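RRNA N-glycosidase (PDB 3CTK) is a ribosome-inactivating protein, a single-chain plant protein built from a mixed beta sheet packed against a group of helices. Local coordinates at residues L128-Y133 / F156-Q161; P15-D20 / Q161-A166. All coordinates share one frame; numbering follows the deposited sequence.

Interaction 1: residues L128-Y133 / F156-Q161; sequences LELGVY and FLIVIQ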
loop_
_atom_site.group_PDB
_atom_site.type_symbol
_atom_site.label_atom_id
_atom_site.label_comp_id
_atom_site.label_asym_id
_atom_site.label_seq_id
_atom_site.Cartn_x
_atom_site.Cartn_y
_atom_site.Cartn_z
ATOM N N LEU A 128 7.731 8.645 -11.175
ATOM C CA LEU A 128 7.085 9.409 -10.112
ATOM C C LEU A 128 7.865 9.343 -8.802
ATOM O O LEU A 128 8.048 8.269 -8.229
ATOM C CB LEU A 128 5.658 8.899 -9.890
ATOM C CG LEU A 128 4.801 9.697 -8.905
ATOM C CD1 LEU A 128 4.617 11.117 -9.424
ATOM C CD2 LEU A 128 3.445 9.020 -8.736
ATOM N N GLU A 129 8.311 10.501 -8.324
ATOM C CA GLU A 129 9.085 10.570 -7.090
ATOM C C GLU A 129 8.264 10.241 -5.852
ATOM O O GLU A 129 7.129 10.689 -5.707
ATOM C CB GLU A 129 9.694 11.959 -6.929
ATOM C CG GLU A 129 10.445 12.442 -8.152
ATOM C CD GLU A 129 11.014 13.831 -7.964
ATOM O OE1 GLU A 129 12.121 13.947 -7.396
ATOM O OE2 GLU A 129 10.344 14.804 -8.374
ATOM N N LEU A 130 8.860 9.453 -4.965
ATOM C CA LEU A 130 8.225 9.051 -3.719
ATOM C C LEU A 130 8.969 9.728 -2.570
ATOM O O LEU A 130 10.108 10.171 -2.732
ATOM C CB LEU A 130 8.301 7.532 -3.558
ATOM C CG LEU A 130 7.688 6.702 -4.688
ATOM C CD1 LEU A 130 7.966 5.221 -4.443
ATOM C CD2 LEU A 130 6.192 6.960 -4.763
ATOM N N GLY A 131 8.329 9.794 -1.411
ATOM C CA GLY A 131 8.951 10.424 -0.263
ATOM C C GLY A 131 7.932 11.184 0.556
ATOM O O GLY A 131 6.849 11.497 0.070
ATOM N N VAL A 132 8.277 11.491 1.801
ATOM C CA VAL A 132 7.361 12.204 2.679
ATOM C C VAL A 132 6.943 13.574 2.155
ATOM O O VAL A 132 5.769 13.944 2.245
ATOM C CB VAL A 132 7.972 12.353 4.091
ATOM C CG1 VAL A 132 7.139 13.304 4.929
ATOM C CG2 VAL A 132 8.039 10.987 4.756
ATOM N N TYR A 133 7.892 14.325 1.605
ATOM C CA TYR A 133 7.595 15.656 1.084
ATOM C C TYR A 133 6.718 15.562 -0.159
ATOM O O TYR A 133 5.782 16.349 -0.335
ATOM C CB TYR A 133 8.885 16.405 0.737
ATOM C CG TYR A 133 8.663 17.882 0.479
ATOM C CD1 TYR A 133 8.425 18.762 1.534
ATOM C CD2 TYR A 133 8.643 18.391 -0.820
ATOM C CE1 TYR A 133 8.170 20.117 1.303
ATOM C CE2 TYR A 133 8.389 19.744 -1.063
ATOM C CZ TYR A 133 8.152 20.598 0.003
ATOM O OH TYR A 133 7.886 21.930 -0.225
ATOM N N PHE A 156 -2.741 8.493 -5.156
ATOM C CA PHE A 156 -2.867 7.054 -4.936
ATOM C C PHE A 156 -1.566 6.321 -5.247
ATOM O O PHE A 156 -1.140 5.460 -4.484
ATOM C CB PHE A 156 -4.014 6.468 -5.772
ATOM C CG PHE A 156 -5.372 6.631 -5.140
ATOM C CD1 PHE A 156 -6.376 7.352 -5.781
ATOM C CD2 PHE A 156 -5.648 6.059 -3.900
ATOM C CE1 PHE A 156 -7.633 7.500 -5.198
ATOM C CE2 PHE A 156 -6.901 6.202 -3.308
ATOM C CZ PHE A 156 -7.897 6.924 -3.958
ATOM N N LEU A 157 -0.930 6.662 -6.361
ATOM C CA LEU A 157 0.321 6.004 -6.730
ATOM C C LEU A 157 1.375 6.165 -5.645
ATOM O O LEU A 157 2.088 5.216 -5.314
ATOM C CB LEU A 157 0.850 6.564 -8.059
ATOM C CG LEU A 157 0.057 6.133 -9.296
ATOM C CD1 LEU A 157 0.517 6.905 -10.525
ATOM C CD2 LEU A 157 0.238 4.637 -9.501
ATOM N N ILE A 158 1.472 7.366 -5.085
ATOM C CA ILE A 158 2.459 7.622 -4.045
ATOM C C ILE A 158 2.115 6.927 -2.730
ATOM O O ILE A 158 2.947 6.216 -2.163
ATOM C CB ILE A 158 2.627 9.143 -3.806
ATOM C CG1 ILE A 158 3.127 9.808 -5.096
ATOM C CG2 ILE A 158 3.603 9.393 -2.653
ATOM C CD1 ILE A 158 3.176 11.326 -5.045
ATOM N N VAL A 159 0.886 7.100 -2.256
ATOM C CA VAL A 159 0.498 6.496 -0.984
ATOM C C VAL A 159 0.447 4.966 -1.011
ATOM O O VAL A 159 0.801 4.314 -0.024
ATOM C CB VAL A 159 -0.859 7.063 -0.486
ATOM C CG1 VAL A 159 -2.022 6.358 -1.171
ATOM C CG2 VAL A 159 -0.950 6.923 1.031
ATOM N N ILE A 160 0.024 4.385 -2.129
ATOM C CA ILE A 160 -0.042 2.929 -2.221
ATOM C C ILE A 160 1.351 2.313 -2.073
ATOM O O ILE A 160 1.529 1.307 -1.380
ATOM C CB ILE A 160 -0.663 2.472 -3.567
ATOM C CG1 ILE A 160 -2.169 2.761 -3.562
ATOM C CG2 ILE A 160 -0.399 0.992 -3.790
ATOM C CD1 ILE A 160 -2.856 2.532 -4.900
ATOM N N GLN A 161 2.343 2.920 -2.711
ATOM C CA GLN A 161 3.698 2.393 -2.625
ATOM C C GLN A 161 4.363 2.657 -1.270
ATOM O O GLN A 161 5.056 1.789 -0.737
ATOM C CB GLN A 161 4.554 2.972 -3.750
ATOM C CG GLN A 161 3.995 2.712 -5.142
ATOM C CD GLN A 161 4.945 3.174 -6.227
ATOM O OE1 GLN A 161 5.953 2.527 -6.495
ATOM N NE2 GLN A 161 4.635 4.310 -6.843
#

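Interaction 2: residues P15-D20 / Q161-A166; sequences PTFIQD and QMVSEA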
loop_
_atom_site.group_PDB
_atom_site.type_symbol
_atom_site.label_atom_id
_atom_site.label_comp_id
_atom_site.label_asym_id
_atom_site.label_seq_id
_atom_site.Cartn_x
_atom_site.Cartn_y
_atom_site.Cartn_z
ATOM N N PRO A 15 9.183 3.810 10.517
ATOM C CA PRO A 15 9.345 2.378 10.800
ATOM C C PRO A 15 8.335 1.834 11.813
ATOM O O PRO A 15 7.837 0.715 11.664
ATOM C CB PRO A 15 10.787 2.288 11.297
ATOM C CG PRO A 15 11.468 3.378 10.522
ATOM C CD PRO A 15 10.471 4.516 10.643
ATOM N N THR A 16 8.034 2.619 12.842
ATOM C CA THR A 16 7.074 2.190 13.858
ATOM C C THR A 16 5.672 2.123 13.253
ATOM O O THR A 16 4.896 1.210 13.545
ATOM C CB THR A 16 7.061 3.159 15.056
ATOM O OG1 THR A 16 8.368 3.204 15.644
ATOM C CG2 THR A 16 6.063 2.696 16.100
ATOM N N PHE A 17 5.366 3.100 12.406
ATOM C CA PHE A 17 4.081 3.194 11.715
ATOM C C PHE A 17 3.830 1.951 10.855
ATOM O O PHE A 17 2.758 1.341 10.916
ATOM C CB PHE A 17 4.081 4.452 10.835
ATOM C CG PHE A 17 3.006 4.470 9.784
ATOM C CD1 PHE A 17 1.661 4.538 10.137
ATOM C CD2 PHE A 17 3.342 4.422 8.434
ATOM C CE1 PHE A 17 0.666 4.557 9.159
ATOM C CE2 PHE A 17 2.355 4.441 7.447
ATOM C CZ PHE A 17 1.014 4.509 7.811
ATOM N N ILE A 18 4.821 1.579 10.051
ATOM C CA ILE A 18 4.690 0.414 9.184
ATOM C C ILE A 18 4.535 -0.871 9.993
ATOM O O ILE A 18 3.755 -1.745 9.622
ATOM C CB ILE A 18 5.907 0.279 8.237
ATOM C CG1 ILE A 18 5.906 1.429 7.228
ATOM C CG2 ILE A 18 5.866 -1.056 7.499
ATOM C CD1 ILE A 18 4.660 1.493 6.369
ATOM N N GLN A 19 5.266 -0.992 11.098
ATOM C CA GLN A 19 5.148 -2.195 11.911
ATOM C C GLN A 19 3.760 -2.271 12.536
ATOM O O GLN A 19 3.171 -3.352 12.619
ATOM C CB GLN A 19 6.219 -2.233 13.006
ATOM C CG GLN A 19 6.148 -3.492 13.869
ATOM C CD GLN A 19 6.264 -4.771 13.055
ATOM O OE1 GLN A 19 5.365 -5.614 13.066
ATOM N NE2 GLN A 19 7.374 -4.920 12.346
ATOM N N ASP A 20 3.224 -1.130 12.964
ATOM C CA ASP A 20 1.890 -1.128 13.558
ATOM C C ASP A 20 0.831 -1.515 12.527
ATOM O O ASP A 20 -0.163 -2.164 12.866
ATOM C CB ASP A 20 1.557 0.241 14.169
ATOM C CG ASP A 20 2.386 0.546 15.413
ATOM O OD1 ASP A 20 2.860 -0.406 16.071
ATOM O OD2 ASP A 20 2.556 1.741 15.740
ATOM N N GLN A 161 2.343 2.920 -2.711
ATOM C CA GLN A 161 3.698 2.393 -2.625
ATOM C C GLN A 161 4.363 2.657 -1.270
ATOM O O GLN A 161 5.056 1.789 -0.737
ATOM C CB GLN A 161 4.554 2.972 -3.750
ATOM C CG GLN A 161 3.995 2.712 -5.142
ATOM C CD GLN A 161 4.945 3.174 -6.227
ATOM O OE1 GLN A 161 5.953 2.527 -6.495
ATOM N NE2 GLN A 161 4.635 4.310 -6.843
ATOM N N MET A 162 4.151 3.843 -0.707
ATOM C CA MET A 162 4.756 4.181 0.582
ATOM C C MET A 162 4.089 3.515 1.780
ATOM O O MET A 162 4.703 3.393 2.844
ATOM C CB MET A 162 4.763 5.700 0.792
ATOM C CG MET A 162 5.692 6.448 -0.145
ATOM S SD MET A 162 5.747 8.220 0.203
ATOM C CE MET A 162 6.629 8.242 1.788
ATOM N N VAL A 163 2.841 3.084 1.619
ATOM C CA VAL A 163 2.136 2.447 2.728
ATOM C C VAL A 163 1.847 0.963 2.508
ATOM O O VAL A 163 2.387 0.115 3.217
ATOM C CB VAL A 163 0.807 3.174 3.038
ATOM C CG1 VAL A 163 0.116 2.505 4.224
ATOM C CG2 VAL A 163 1.079 4.650 3.350
ATOM N N SER A 164 0.999 0.648 1.532
ATOM C CA SER A 164 0.651 -0.743 1.257
ATOM C C SER A 164 1.836 -1.615 0.852
ATOM O O SER A 164 2.055 -2.680 1.433
ATOM C CB SER A 164 -0.408 -0.825 0.159
ATOM O OG SER A 164 -1.616 -0.222 0.574
ATOM N N GLU A 165 2.591 -1.177 -0.150
ATOM C CA GLU A 165 3.731 -1.964 -0.619
ATOM C C GLU A 165 4.830 -2.073 0.439
ATOM O O GLU A 165 5.502 -3.104 0.538
ATOM C CB GLU A 165 4.295 -1.364 -1.913
ATOM C CG GLU A 165 3.266 -1.222 -3.039
ATOM C CD GLU A 165 2.806 -2.553 -3.627
ATOM O OE1 GLU A 165 3.031 -3.611 -2.997
ATOM O OE2 GLU A 165 2.200 -2.537 -4.724
ATOM N N ALA A 166 5.011 -1.016 1.229
ATOM C CA ALA A 166 6.020 -1.018 2.285
ATOM C C ALA A 166 5.615 -2.012 3.376
ATOM O O ALA A 166 6.462 -2.673 3.980
ATOM C CB ALA A 166 6.170 0.379 2.873
#

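Interaction 1: residues L128-Y133 / F156-Q161
L128 sends its CD2 methyl into the angle between L157 and I158. CD2 lies 3.6 Å from L157 CB and 3.7 Å from I158 CG1. The L128 and I158 side chains cross at about a right angle. CG of L128 is anti to the backbone N (chi1 -174°), which carries the branch toward the helix. L130 takes the other rotamer, with CG anti to the carbonyl carbon, and its methyls still meet the helix. Its CD2 settles over the helix backbone, 3.9 Å from I158 CA, and its CD1 is 4.1 Å from Q161 CB. I158 thus fits between the two leucines, with CG1 against L128 and CG2 toward L130. No hydrogen bond crosses the contact, and the touching groups are mostly apolar and buried. Further out, L117 and A121 of helix 114-121 pack on L157, while L135 and S138 of helix 132-142 touch I158. L130 is held by a backbone hydrogen bond with F185 and also touches P187. E129 OE2 forms a salt bridge with K134 NZ. G131 is the N-cap of helix 132-142; at its phi of 143° a CB would jam against L130 O, which calls for glycine. The loop leading into helix 132-142 thus packs on helix 149-168, in the helical part of the ribosome-inactivating protein fold.

Interaction 2: residues P15-D20 / Q161-A166
I18 carries CG1 anti to its carbonyl carbon (chi1 -68°), and chi2 of -59° then bends the chain so that CD1 reaches helix 149-168. CD1 lies 4.0 Å from A166 CB. The same methyl rests 4.0 Å from M162 O and 4.1 Å from V163 O. The other branch, CG2, lies 3.9 Å from A166 O. One isoleucine therefore spans a full turn of the facing helix. The F17 side chain reaches V163 with CZ leading. F17 CZ meets V163 CG1 obliquely at 4.2 Å. The contact is buried and its side chains are apolar, though I18 also rests on backbone carbonyls. No hydrogen bond joins the two segments. The two short helical segments approach to 10.3 Å between axes and cross at -48°. A wider pi-type turn spans 161-165, where A166 N makes a weak bond to Q161 O. Two of the carbonyls beside I18 have polar partners on the first helix: M162 O accepts from Y14 OH, and A166 O from R22 NH2. Around this helix pair, the F17 ring stacks on F6 of strand 3-7. V163 also packs on L21 of helix 14-25 and on I64 of strand 59-65. The pair thus touches the mixed sheet through F17 and V163, and E173 of helix 170-180 through I18.

In the fold
The two interactions share helix 149-168 and meet at Q161, with their centres 12 Å apart. Interaction 1 uses the 156-161 part of the helix and interaction 2 the part that follows. Along the chain, interaction 1 is nested inside the long loop closed by interaction 2. Helix 14-25 comes first, then most of the mixed sheet, then 128-133 and finally the shared helix. M162 joins the contacts, since its SD and CE pack against the backbone N atoms of G131 and V132. Within the shared helix, E165 N probably bonds to I160 O, so the wide turn at 161-165 sits where the two contacts join. Helix 149-168 thus brings an early helix and a later helix start together in one buried core.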